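Local coordinates for ABC transporter, substrate binding protein (Polyamine) (Agrobacterium tumefaciens, PDB 4EUO) that probably serves as the periplasmic substrate-binding protein of an ABC transporter, binding gamma-aminobutyric acid (GABA) selectively in the cleft between its two lobes, at residues E60-A65 / Q299-I304; E144-A149 / F166-T171; I177-S180 / Q184-Q187; M256-G261 / K271-K276. All coordinates share one frame; numbering follows the deposited sequence.

Contact 1. Residues E60-A65 / Q299-I304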
loop_
_atom_site.group_PDB
_atom_site.type_symbol
_atom_site.label_atom_id
_atom_site.label_comp_id
_atom_site.label_asym_id
_atom_site.label_seq_id
_atom_site.Cartn_x
_atom_site.Cartn_y
_atom_site.Cartn_z
ATOM N N GLU A 60 4.642 4.422 0.170
ATOM C CA GLU A 60 4.454 3.646 -1.048
ATOM C C GLU A 60 5.781 3.492 -1.774
ATOM O O GLU A 60 6.593 4.442 -1.796
ATOM C CB GLU A 60 3.402 4.329 -1.929
ATOM C CG GLU A 60 2.006 4.136 -1.322
ATOM C CD GLU A 60 1.005 5.234 -1.631
ATOM O OE1 GLU A 60 1.386 6.417 -1.736
ATOM O OE2 GLU A 60 -0.200 4.911 -1.677
ATOM N N GLY A 61 5.995 2.334 -2.414
ATOM C CA GLY A 61 7.292 2.081 -3.043
ATOM C C GLY A 61 7.665 3.022 -4.169
ATOM O O GLY A 61 8.864 3.280 -4.384
ATOM N N ASP A 62 6.688 3.539 -4.913
ATOM C CA ASP A 62 7.028 4.466 -5.994
ATOM C C ASP A 62 7.528 5.802 -5.431
ATOM O O ASP A 62 8.449 6.407 -5.982
ATOM C CB ASP A 62 5.841 4.660 -6.941
ATOM C CG ASP A 62 4.686 5.403 -6.313
ATOM O OD1 ASP A 62 4.107 4.876 -5.326
ATOM O OD2 ASP A 62 4.393 6.516 -6.766
ATOM N N TYR A 63 6.924 6.247 -4.321
ATOM C CA TYR A 63 7.417 7.429 -3.636
ATOM C C TYR A 63 8.843 7.156 -3.119
ATOM O O TYR A 63 9.768 7.961 -3.377
ATOM C CB TYR A 63 6.492 7.806 -2.472
ATOM C CG TYR A 63 7.101 8.867 -1.586
ATOM C CD1 TYR A 63 6.949 10.219 -1.881
ATOM C CD2 TYR A 63 7.853 8.517 -0.459
ATOM C CE1 TYR A 63 7.513 11.203 -1.062
ATOM C CE2 TYR A 63 8.419 9.492 0.364
ATOM C CZ TYR A 63 8.244 10.822 0.054
ATOM O OH TYR A 63 8.798 11.775 0.881
ATOM N N ALA A 64 9.071 5.999 -2.450
ATOM C CA ALA A 64 10.405 5.684 -1.889
ATOM C C ALA A 64 11.479 5.723 -2.947
ATOM O O ALA A 64 12.596 6.197 -2.660
ATOM C CB ALA A 64 10.372 4.288 -1.285
ATOM N N ALA A 65 11.198 5.201 -4.153
ATOM C CA ALA A 65 12.195 5.078 -5.205
ATOM C C ALA A 65 12.586 6.398 -5.821
ATOM O O ALA A 65 13.595 6.442 -6.545
ATOM C CB ALA A 65 11.743 4.078 -6.261
ATOM N N GLN A 299 9.759 7.099 -11.873
ATOM C CA GLN A 299 10.438 7.886 -12.940
ATOM C C GLN A 299 9.544 8.986 -13.485
ATOM O O GLN A 299 10.067 9.946 -14.080
ATOM C CB GLN A 299 10.866 6.965 -14.095
ATOM C CG GLN A 299 11.982 5.987 -13.734
ATOM C CD GLN A 299 12.374 5.030 -14.871
ATOM O OE1 GLN A 299 12.540 3.822 -14.683
ATOM N NE2 GLN A 299 12.550 5.524 -16.077
ATOM N N HIS A 300 8.217 8.869 -13.336
ATOM C CA HIS A 300 7.264 9.819 -13.909
ATOM C C HIS A 300 6.337 10.350 -12.818
ATOM O O HIS A 300 5.244 10.850 -13.113
ATOM C CB HIS A 300 6.406 9.083 -14.967
ATOM C CG HIS A 300 7.196 8.376 -16.045
ATOM N ND1 HIS A 300 7.490 8.970 -17.271
ATOM C CD2 HIS A 300 7.717 7.134 -16.039
ATOM C CE1 HIS A 300 8.197 8.066 -17.947
ATOM N NE2 HIS A 300 8.359 6.942 -17.246
ATOM N N ARG A 301 6.781 10.288 -11.560
ATOM C CA ARG A 301 5.855 10.546 -10.458
ATOM C C ARG A 301 5.176 11.879 -10.453
ATOM O O ARG A 301 3.954 11.963 -10.275
ATOM C CB ARG A 301 6.500 10.235 -9.118
ATOM C CG ARG A 301 5.509 9.870 -8.024
ATOM C CD ARG A 301 6.209 9.478 -6.723
ATOM N NE ARG A 301 5.196 9.162 -5.709
ATOM C CZ ARG A 301 4.500 10.066 -5.027
ATOM N NH1 ARG A 301 4.843 11.352 -5.070
ATOM N NH2 ARG A 301 3.509 9.682 -4.232
ATOM N N ASP A 302 5.979 12.951 -10.647
ATOM C CA ASP A 302 5.408 14.289 -10.598
ATOM C C ASP A 302 4.460 14.537 -11.750
ATOM O O ASP A 302 3.395 15.139 -11.562
ATOM C CB ASP A 302 6.537 15.330 -10.614
ATOM C CG ASP A 302 7.463 15.206 -9.434
ATOM O OD1 ASP A 302 6.993 14.790 -8.363
ATOM O OD2 ASP A 302 8.656 15.550 -9.578
ATOM N N GLU A 303 4.817 14.051 -12.943
ATOM C CA GLU A 303 3.985 14.294 -14.104
ATOM C C GLU A 303 2.668 13.548 -14.056
ATOM O O GLU A 303 1.618 14.105 -14.371
ATOM C CB GLU A 303 4.749 14.007 -15.392
ATOM C CG GLU A 303 4.084 14.554 -16.648
ATOM C CD GLU A 303 3.594 15.992 -16.641
ATOM O OE1 GLU A 303 4.324 16.882 -16.147
ATOM O OE2 GLU A 303 2.483 16.231 -17.168
ATOM N N ILE A 304 2.710 12.285 -13.631
ATOM C CA ILE A 304 1.449 11.563 -13.513
ATOM C C ILE A 304 0.587 12.246 -12.444
ATOM O O ILE A 304 -0.612 12.429 -12.667
ATOM C CB ILE A 304 1.664 10.068 -13.189
ATOM C CG1 ILE A 304 2.473 9.358 -14.292
ATOM C CG2 ILE A 304 0.314 9.393 -12.987
ATOM C CD1 ILE A 304 2.996 7.984 -13.862
HETATM O O HOH W 1 2.675 7.041 -4.281
#

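Contact 2. Residues E144-A149 / F166-T171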
loop_
_atom_site.group_PDB
_atom_site.type_symbol
_atom_site.label_atom_id
_atom_site.label_comp_id
_atom_site.label_asym_id
_atom_site.label_seq_id
_atom_site.Cartn_x
_atom_site.Cartn_y
_atom_site.Cartn_z
ATOM N N GLU A 144 -4.230 1.830 -13.777
ATOM C CA GLU A 144 -4.084 0.480 -14.298
ATOM C C GLU A 144 -5.423 -0.263 -14.290
ATOM O O GLU A 144 -5.767 -0.910 -15.281
ATOM C CB GLU A 144 -3.055 -0.310 -13.477
ATOM C CG GLU A 144 -1.592 0.127 -13.639
ATOM C CD GLU A 144 -1.114 1.302 -12.809
ATOM O OE1 GLU A 144 -1.930 1.994 -12.156
ATOM O OE2 GLU A 144 0.125 1.497 -12.790
ATOM N N ALA A 145 -6.214 -0.127 -13.227
ATOM C CA ALA A 145 -7.511 -0.799 -13.193
ATOM C C ALA A 145 -8.413 -0.285 -14.316
ATOM O O ALA A 145 -9.112 -1.099 -14.951
ATOM C CB ALA A 145 -8.162 -0.595 -11.837
ATOM N N ALA A 146 -8.425 1.035 -14.573
ATOM C CA ALA A 146 -9.239 1.595 -15.662
ATOM C C ALA A 146 -8.779 1.013 -17.012
ATOM O O ALA A 146 -9.623 0.650 -17.850
ATOM C CB ALA A 146 -9.085 3.109 -15.668
ATOM N N LEU A 147 -7.473 0.888 -17.223
ATOM C CA LEU A 147 -6.956 0.367 -18.477
ATOM C C LEU A 147 -7.314 -1.099 -18.621
ATOM O O LEU A 147 -7.731 -1.515 -19.721
ATOM C CB LEU A 147 -5.442 0.609 -18.551
ATOM C CG LEU A 147 -5.051 2.073 -18.750
ATOM C CD1 LEU A 147 -3.612 2.315 -18.356
ATOM C CD2 LEU A 147 -5.328 2.543 -20.194
ATOM N N LEU A 148 -7.194 -1.882 -17.545
ATOM C CA LEU A 148 -7.587 -3.297 -17.586
ATOM C C LEU A 148 -9.063 -3.424 -17.857
ATOM O O LEU A 148 -9.450 -4.287 -18.661
ATOM C CB LEU A 148 -7.251 -4.002 -16.280
ATOM C CG LEU A 148 -5.753 -4.098 -15.948
ATOM C CD1 LEU A 148 -5.550 -4.385 -14.462
ATOM C CD2 LEU A 148 -5.043 -5.133 -16.816
ATOM N N ALA A 149 -9.891 -2.591 -17.237
ATOM C CA ALA A 149 -11.341 -2.610 -17.453
ATOM C C ALA A 149 -11.652 -2.261 -18.900
ATOM O O ALA A 149 -12.683 -2.725 -19.424
ATOM C CB ALA A 149 -12.001 -1.606 -16.540
ATOM N N PHE A 166 -8.127 8.015 -18.415
ATOM C CA PHE A 166 -9.026 9.075 -17.968
ATOM C C PHE A 166 -10.361 9.026 -18.709
ATOM O O PHE A 166 -11.411 9.252 -18.094
ATOM C CB PHE A 166 -8.344 10.440 -18.148
ATOM C CG PHE A 166 -7.133 10.686 -17.270
ATOM C CD1 PHE A 166 -7.118 10.284 -15.938
ATOM C CD2 PHE A 166 -6.027 11.367 -17.759
ATOM C CE1 PHE A 166 -5.985 10.523 -15.127
ATOM C CE2 PHE A 166 -4.915 11.627 -16.945
ATOM C CZ PHE A 166 -4.891 11.171 -15.643
ATOM N N LYS A 167 -10.336 8.674 -20.021
ATOM C CA LYS A 167 -11.617 8.522 -20.737
ATOM C C LYS A 167 -12.448 7.395 -20.132
ATOM O O LYS A 167 -13.663 7.540 -19.987
ATOM C CB LYS A 167 -11.378 8.244 -22.228
ATOM C CG LYS A 167 -10.946 9.503 -22.963
ATOM C CD LYS A 167 -10.707 9.272 -24.453
ATOM C CE LYS A 167 -10.368 10.555 -25.174
ATOM N NZ LYS A 167 -10.033 10.309 -26.606
ATOM N N LYS A 168 -11.803 6.285 -19.734
ATOM C CA LYS A 168 -12.516 5.178 -19.118
ATOM C C LYS A 168 -13.054 5.597 -17.727
ATOM O O LYS A 168 -14.198 5.306 -17.381
ATOM C CB LYS A 168 -11.607 3.938 -19.004
ATOM C CG LYS A 168 -12.308 2.683 -18.434
ATOM C CD LYS A 168 -13.545 2.238 -19.245
ATOM C CE LYS A 168 -13.911 0.854 -18.823
ATOM N NZ LYS A 168 -15.168 0.403 -19.478
ATOM N N LEU A 169 -12.236 6.290 -16.935
ATOM C CA LEU A 169 -12.698 6.796 -15.633
ATOM C C LEU A 169 -13.857 7.790 -15.782
ATOM O O LEU A 169 -14.772 7.775 -14.974
ATOM C CB LEU A 169 -11.553 7.437 -14.840
ATOM C CG LEU A 169 -10.602 6.405 -14.253
ATOM C CD1 LEU A 169 -9.216 7.025 -14.038
ATOM C CD2 LEU A 169 -11.169 5.825 -12.955
ATOM N N ASP A 170 -13.845 8.616 -16.852
ATOM C CA ASP A 170 -14.937 9.571 -17.087
ATOM C C ASP A 170 -16.276 8.874 -17.208
ATOM O O ASP A 170 -17.290 9.481 -16.830
ATOM C CB ASP A 170 -14.670 10.346 -18.372
ATOM C CG ASP A 170 -13.710 11.497 -18.217
ATOM O OD1 ASP A 170 -13.407 11.865 -17.063
ATOM O OD2 ASP A 170 -13.257 12.043 -19.257
ATOM N N THR A 171 -16.316 7.616 -17.720
ATOM C CA THR A 171 -17.593 6.917 -17.877
ATOM C C THR A 171 -18.287 6.620 -16.547
ATOM O O THR A 171 -19.499 6.338 -16.533
ATOM C CB THR A 171 -17.432 5.625 -18.696
ATOM O OG1 THR A 171 -16.741 4.630 -17.927
ATOM C CG2 THR A 171 -16.763 5.834 -20.053
#

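Contact 3. Residues I177-S180 / Q184-Q187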
loop_
_atom_site.group_PDB
_atom_site.type_symbol
_atom_site.label_atom_id
_atom_site.label_comp_id
_atom_site.label_asym_id
_atom_site.label_seq_id
_atom_site.Cartn_x
_atom_site.Cartn_y
_atom_site.Cartn_z
ATOM N N ILE A 177 -16.875 7.529 -5.143
ATOM C CA ILE A 177 -16.641 8.172 -3.862
ATOM C C ILE A 177 -15.162 7.796 -3.568
ATOM O O ILE A 177 -14.820 6.595 -3.542
ATOM C CB ILE A 177 -17.557 7.688 -2.730
ATOM C CG1 ILE A 177 -19.023 8.030 -3.038
ATOM C CG2 ILE A 177 -17.114 8.344 -1.384
ATOM C CD1 ILE A 177 -19.992 7.549 -2.011
ATOM N N TRP A 178 -14.307 8.778 -3.372
ATOM C CA TRP A 178 -12.888 8.519 -3.185
ATOM C C TRP A 178 -12.558 8.161 -1.759
ATOM O O TRP A 178 -13.190 8.686 -0.840
ATOM C CB TRP A 178 -12.093 9.772 -3.578
ATOM C CG TRP A 178 -12.368 10.215 -4.978
ATOM C CD1 TRP A 178 -13.222 11.221 -5.374
ATOM C CD2 TRP A 178 -11.774 9.696 -6.165
ATOM N NE1 TRP A 178 -13.195 11.344 -6.743
ATOM C CE2 TRP A 178 -12.320 10.408 -7.258
ATOM C CE3 TRP A 178 -10.843 8.659 -6.423
ATOM C CZ2 TRP A 178 -11.952 10.136 -8.581
ATOM C CZ3 TRP A 178 -10.478 8.404 -7.731
ATOM C CH2 TRP A 178 -11.035 9.132 -8.794
ATOM N N TRP A 179 -11.583 7.246 -1.569
ATOM C CA TRP A 179 -11.084 6.968 -0.214
ATOM C C TRP A 179 -9.709 7.592 -0.077
ATOM O O TRP A 179 -8.813 7.400 -0.909
ATOM C CB TRP A 179 -11.104 5.470 0.198
ATOM C CG TRP A 179 -10.426 4.472 -0.699
ATOM C CD1 TRP A 179 -11.008 3.754 -1.700
ATOM C CD2 TRP A 179 -9.079 3.997 -0.595
ATOM N NE1 TRP A 179 -10.108 2.861 -2.238
ATOM C CE2 TRP A 179 -8.909 3.002 -1.587
ATOM C CE3 TRP A 179 -8.005 4.293 0.255
ATOM C CZ2 TRP A 179 -7.724 2.282 -1.732
ATOM C CZ3 TRP A 179 -6.833 3.568 0.116
ATOM C CH2 TRP A 179 -6.688 2.603 -0.892
ATOM N N SER A 180 -9.559 8.382 1.010
ATOM C CA SER A 180 -8.295 9.074 1.288
ATOM C C SER A 180 -7.312 8.222 2.042
ATOM O O SER A 180 -6.124 8.545 2.066
ATOM C CB SER A 180 -8.562 10.318 2.123
ATOM O OG SER A 180 -9.308 11.238 1.351
ATOM N N GLN A 184 -11.061 5.017 5.857
ATOM C CA GLN A 184 -12.170 5.507 5.044
ATOM C C GLN A 184 -12.595 4.465 4.024
ATOM O O GLN A 184 -13.808 4.312 3.798
ATOM C CB GLN A 184 -11.823 6.812 4.352
ATOM C CG GLN A 184 -12.972 7.312 3.489
ATOM C CD GLN A 184 -12.786 8.726 3.097
ATOM O OE1 GLN A 184 -11.717 9.158 2.688
ATOM N NE2 GLN A 184 -13.888 9.472 3.113
ATOM N N SER A 185 -11.633 3.701 3.418
ATOM C CA SER A 185 -12.073 2.655 2.503
ATOM C C SER A 185 -12.901 1.613 3.216
ATOM O O SER A 185 -13.903 1.130 2.668
ATOM C CB SER A 185 -10.896 2.007 1.786
ATOM O OG SER A 185 -10.146 1.131 2.619
ATOM N N GLN A 186 -12.505 1.295 4.460
ATOM C CA GLN A 186 -13.248 0.321 5.244
ATOM C C GLN A 186 -14.643 0.835 5.600
ATOM O O GLN A 186 -15.616 0.092 5.490
ATOM C CB GLN A 186 -12.452 -0.005 6.507
ATOM C CG GLN A 186 -11.173 -0.816 6.185
ATOM C CD GLN A 186 -10.265 -0.870 7.360
ATOM O OE1 GLN A 186 -9.822 0.173 7.919
ATOM N NE2 GLN A 186 -9.856 -2.082 7.739
ATOM N N GLN A 187 -14.743 2.121 5.972
ATOM C CA GLN A 187 -16.062 2.711 6.286
ATOM C C GLN A 187 -16.957 2.683 5.057
ATOM O O GLN A 187 -18.129 2.332 5.185
ATOM C CB GLN A 187 -15.841 4.164 6.738
ATOM C CG GLN A 187 -17.135 4.949 7.078
ATOM C CD GLN A 187 -17.667 5.673 5.822
ATOM O OE1 GLN A 187 -18.806 5.466 5.393
ATOM N NE2 GLN A 187 -16.849 6.496 5.157
#

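Contact 4. Residues M256-G261 / K271-K276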
loop_
_atom_site.group_PDB
_atom_site.type_symbol
_atom_site.label_atom_id
_atom_site.label_comp_id
_atom_site.label_asym_id
_atom_site.label_seq_id
_atom_site.Cartn_x
_atom_site.Cartn_y
_atom_site.Cartn_z
ATOM N N MET A 256 3.928 -9.676 10.964
ATOM C CA MET A 256 3.188 -8.590 10.305
ATOM C C MET A 256 2.210 -9.231 9.303
ATOM O O MET A 256 1.039 -8.860 9.230
ATOM C CB MET A 256 4.200 -7.678 9.607
ATOM C CG MET A 256 3.580 -6.567 8.738
ATOM S SD MET A 256 3.053 -7.148 7.093
ATOM C CE MET A 256 4.595 -7.804 6.442
ATOM N N ALA A 257 2.691 -10.223 8.526
ATOM C CA ALA A 257 1.839 -10.827 7.519
ATOM C C ALA A 257 0.656 -11.580 8.115
ATOM O O ALA A 257 -0.485 -11.458 7.664
ATOM C CB ALA A 257 2.683 -11.776 6.660
ATOM N N THR A 258 0.936 -12.365 9.168
ATOM C CA THR A 258 -0.119 -13.102 9.847
ATOM C C THR A 258 -1.180 -12.138 10.381
ATOM O O THR A 258 -2.371 -12.459 10.302
ATOM C CB THR A 258 0.515 -13.895 11.011
ATOM O OG1 THR A 258 1.415 -14.845 10.461
ATOM C CG2 THR A 258 -0.523 -14.624 11.882
ATOM N N ALA A 259 -0.756 -10.987 10.916
ATOM C CA ALA A 259 -1.664 -10.015 11.534
ATOM C C ALA A 259 -2.420 -9.163 10.534
ATOM O O ALA A 259 -3.408 -8.544 10.921
ATOM C CB ALA A 259 -0.888 -9.112 12.466
ATOM N N THR A 260 -1.946 -9.071 9.269
ATOM C CA THR A 260 -2.589 -8.147 8.327
ATOM C C THR A 260 -3.228 -8.751 7.098
ATOM O O THR A 260 -4.102 -8.120 6.517
ATOM C CB THR A 260 -1.570 -7.135 7.778
ATOM O OG1 THR A 260 -0.519 -7.843 7.110
ATOM C CG2 THR A 260 -1.013 -6.212 8.837
ATOM N N GLY A 261 -2.713 -9.876 6.620
ATOM C CA GLY A 261 -3.118 -10.409 5.325
ATOM C C GLY A 261 -2.251 -9.874 4.182
ATOM O O GLY A 261 -2.519 -10.170 3.026
ATOM N N LYS A 271 7.930 -19.662 5.517
ATOM C CA LYS A 271 8.110 -20.922 6.231
ATOM C C LYS A 271 7.732 -20.874 7.725
ATOM O O LYS A 271 7.504 -21.921 8.331
ATOM C CB LYS A 271 9.531 -21.433 6.028
ATOM C CG LYS A 271 10.599 -20.629 6.720
ATOM C CD LYS A 271 11.929 -21.264 6.437
ATOM C CE LYS A 271 13.082 -20.534 7.034
ATOM N NZ LYS A 271 14.345 -20.938 6.364
ATOM N N LEU A 272 7.658 -19.670 8.313
ATOM C CA LEU A 272 7.322 -19.498 9.723
ATOM C C LEU A 272 5.837 -19.351 9.928
ATOM O O LEU A 272 5.348 -19.370 11.062
ATOM C CB LEU A 272 8.042 -18.259 10.297
ATOM C CG LEU A 272 9.547 -18.164 10.122
ATOM C CD1 LEU A 272 10.061 -16.784 10.591
ATOM C CD2 LEU A 272 10.294 -19.276 10.897
ATOM N N MET A 273 5.111 -19.183 8.839
ATOM C CA MET A 273 3.692 -18.943 8.942
ATOM C C MET A 273 2.858 -20.181 8.864
ATOM O O MET A 273 3.301 -21.215 8.354
ATOM C CB MET A 273 3.249 -17.939 7.866
ATOM C CG MET A 273 3.952 -16.593 7.970
ATOM S SD MET A 273 3.421 -15.492 6.660
ATOM C CE MET A 273 1.653 -15.310 7.121
ATOM N N ASP A 274 1.619 -20.061 9.359
ATOM C CA ASP A 274 0.610 -21.098 9.256
ATOM C C ASP A 274 0.330 -21.247 7.746
ATOM O O ASP A 274 0.008 -20.250 7.077
ATOM C CB ASP A 274 -0.663 -20.651 10.009
ATOM C CG ASP A 274 -1.836 -21.622 10.035
ATOM O OD1 ASP A 274 -1.967 -22.431 9.090
ATOM O OD2 ASP A 274 -2.660 -21.523 10.963
ATOM N N PRO A 275 0.509 -22.460 7.173
ATOM C CA PRO A 275 0.249 -22.649 5.731
ATOM C C PRO A 275 -1.130 -22.189 5.263
ATOM O O PRO A 275 -1.255 -21.675 4.152
ATOM C CB PRO A 275 0.436 -24.162 5.537
ATOM C CG PRO A 275 1.342 -24.572 6.651
ATOM C CD PRO A 275 0.913 -23.730 7.815
ATOM N N LYS A 276 -2.159 -22.331 6.117
ATOM C CA LYS A 276 -3.530 -21.909 5.803
ATOM C C LYS A 276 -3.635 -20.376 5.605
ATOM O O LYS A 276 -4.455 -19.910 4.811
ATOM C CB LYS A 276 -4.516 -22.466 6.857
ATOM C CG LYS A 276 -5.426 -21.451 7.548
ATOM C CD LYS A 276 -5.472 -21.675 9.048
ATOM C CE LYS A 276 -6.289 -20.611 9.734
ATOM N NZ LYS A 276 -7.404 -21.201 10.519
HETATM O O HOH W 2 0.739 -17.608 10.360
#

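Contact 1. Residues E60-A65 / Q299-I304
R301, the first residue of helix 301-313, carries its guanidinium group to D62 and Y63 on helix 61-67. E60 comes first along 60-65. It is the N-cap residue of its helix and touches the bound GABA. It meets R301 through a water: OE1 of E60 lies 2.9 Å from water 1, and this water takes a hydrogen bond of 2.8 Å from R301 NH2. The water sits at the edge of the guanidinium group, in its plane.

D62 follows. Its OD1 is 2.8 Å from water 1, while its OD2 forms a salt bridge with R301 NE at 3.0 Å. The N-H...O angle of 133° makes this bond bent. NE also meets OD2 from above the carboxylate plane, not within it. CG of D62 stands between the backbone N and the carbonyl carbon (chi1 68°), which turns the carboxylate to the arginine. D62 thus holds the arginine directly with one oxygen and through water with the other.

Y63 meets the guanidinium group with CB and the edge of its ring. Its CB lies 3.7 Å from R301 NE, and its CD1 lies over the centre of the guanidinium face. The ring stands almost upright on that face, with planes 84° apart.

Helix 61-67 starts directly after strand 56-60. Y40 of helix 40-48 stacks on the Y63 ring and also touches R301. M294 and W297 of helix 294-299 pack on D62, and A64 rests on strand 215-229.

Contact 2. Residues E144-A149 / F166-T171
K168 and L169 of helix 162-170 rest on two alanines, A146 and A149, of helix 142-149. The short segments of these helices cross nearly at right angles, 81°, with 8.8 Å between their axes. This is near-perpendicular packing of two helices that follow one another in the chain, with small alanines at the crossing.

K168 comes first and uses its aliphatic part. Its CG lies 3.4 Å from the carbonyl O of A146. CG is anti to the backbone N, and the chain then bends at chi2 (58°). This carries CE along to A149, where it comes 3.9 Å from the CB. No hydrogen bond spans the two segments.

L169 is next. Its CB points beside the other helix, yet its CG lies 3.9 Å from A146 CB. A146 thus meets leucine through its CB and lysine mainly through its carbonyl O. Its small side chain is consistent with the close backbones, A146 CA to K168 CA 6.0 Å.

T171 turns back on K168. Its OG1 donates to K168 O at 2.7 Å.

F123 touches A146, A149 and K168. Helix 301-313 packs W308 and W311 against L169. Helix 142-149 in turn sets A145 and L148 on strand 215-229.

Contact 3. Residues I177-S180 / Q184-Q187
Q184 and S185, early in helix 182-190, pack against W179 at the end of strand 176-179 and S180 just after it. The side chain of Q184 leads from helix to strand. Its CB points toward the strand. CG is anti to the backbone N (chi1 179°) and lies 4.2 Å from both CA and CB of W179. The chain stays extended beyond CG, which brings the amide to the backbone. CD is 3.9 Å from S180 N. At the tip, OE1 accepts a hydrogen bond of 2.8 Å from S180 N. The bond is nearly straight, with an N-H...O angle of 165°, but the donor is tilted 24° from the carbonyl plane of the amide. OE1 also lies 3.4 Å from S180 CB. The other branch, NE2, comes only as near as 4.1 Å to W178 O.

S185 sets its CB over one face of the W179 indole, 3.7 Å from the centroid of the five-membered ring, as a CH-pi contact. Its nearest ring atom is CG. The S185 hydroxyl bonds elsewhere, to G182 O in the same helix. W179 NE1 is likewise engaged, with S198 O. Y135 stacks on the W179 ring.

Strand 176-179 and strand 196-200 both run parallel to strand 132-135 and flank it. Helix 182-190 joins them, so the contact stands at the first turn of a beta-alpha-beta crossover. Such units build the lobes of type II periplasmic binding proteins. W179, in edge-to-face contact with W200 of the GABA pocket, probably stands behind that pocket.

Contact 4. Residues M256-G261 / K271-K276
M273 lays its thioether end on A257 and T258 of helix 250-260. Its CE is 3.7 Å from A257 CB and 3.4 Å from T258 OG1. SD is also close to A257 CB, at 3.8 Å. The methionine chain runs straight through chi2 and bends at chi3 (64°), which turns the methyl group toward the helix. T258 and M273 lie alongside each other, their side chains pointing opposite ways.

A water forms the polar half of this first shell. Water 2 donates to T258 OG1 at 2.8 Å and accepts from D274 N at 2.8 Å. It ties the helix to the backbone just beyond M273. T258 OG1 is also hydrogen-bonded to A254 O, one turn back in its own helix, and this fixes the hydroxyl.

The second shell sets both segments. D274 is the N-cap of helix 275-278: its OD1 accepts from K276 N at 3.0 Å. A254 and L281 pack on M273, and P264 packs on A257. At the end of helix 250-260, A257 O accepts from both T260 N and G261 N. G261 then leaves the helix with a positive phi of 90°. T260 OG1 donates to M256 O at 2.8 Å and is bonded to Y262 N. Y262 belongs to the GABA pocket.

No direct hydrogen bond or salt bridge crosses between 256-261 and 271-276. Direct contact rests on van der Waals packing of one methionine end against a methyl group and a hydroxyl. The water supplies the polar link, satisfying the D274 amide where its helix has not yet begun.

Contact 1 joins the beginning of helix 61-67 to the C-terminal helix 301-313, and along the chain it encloses the other three. Those follow in series: contact 2, contact 3, contact 4. The centres of contacts 2 and 3 are about 19 Å apart, and helix 162-170 is followed by strand 176-179. Contact 4 lies across the chain's centre from both contact 1 and contact 2, with its centre about 34 Å from that of contact 2. Contact 1 holds E60 of the GABA pocket, and the side chain of W179 in contact 3 is about 7 Å from the ligand. Contacts 2 and 4 join helices farther out; helix 301-313 links contact 1 to contacts 2 and 3.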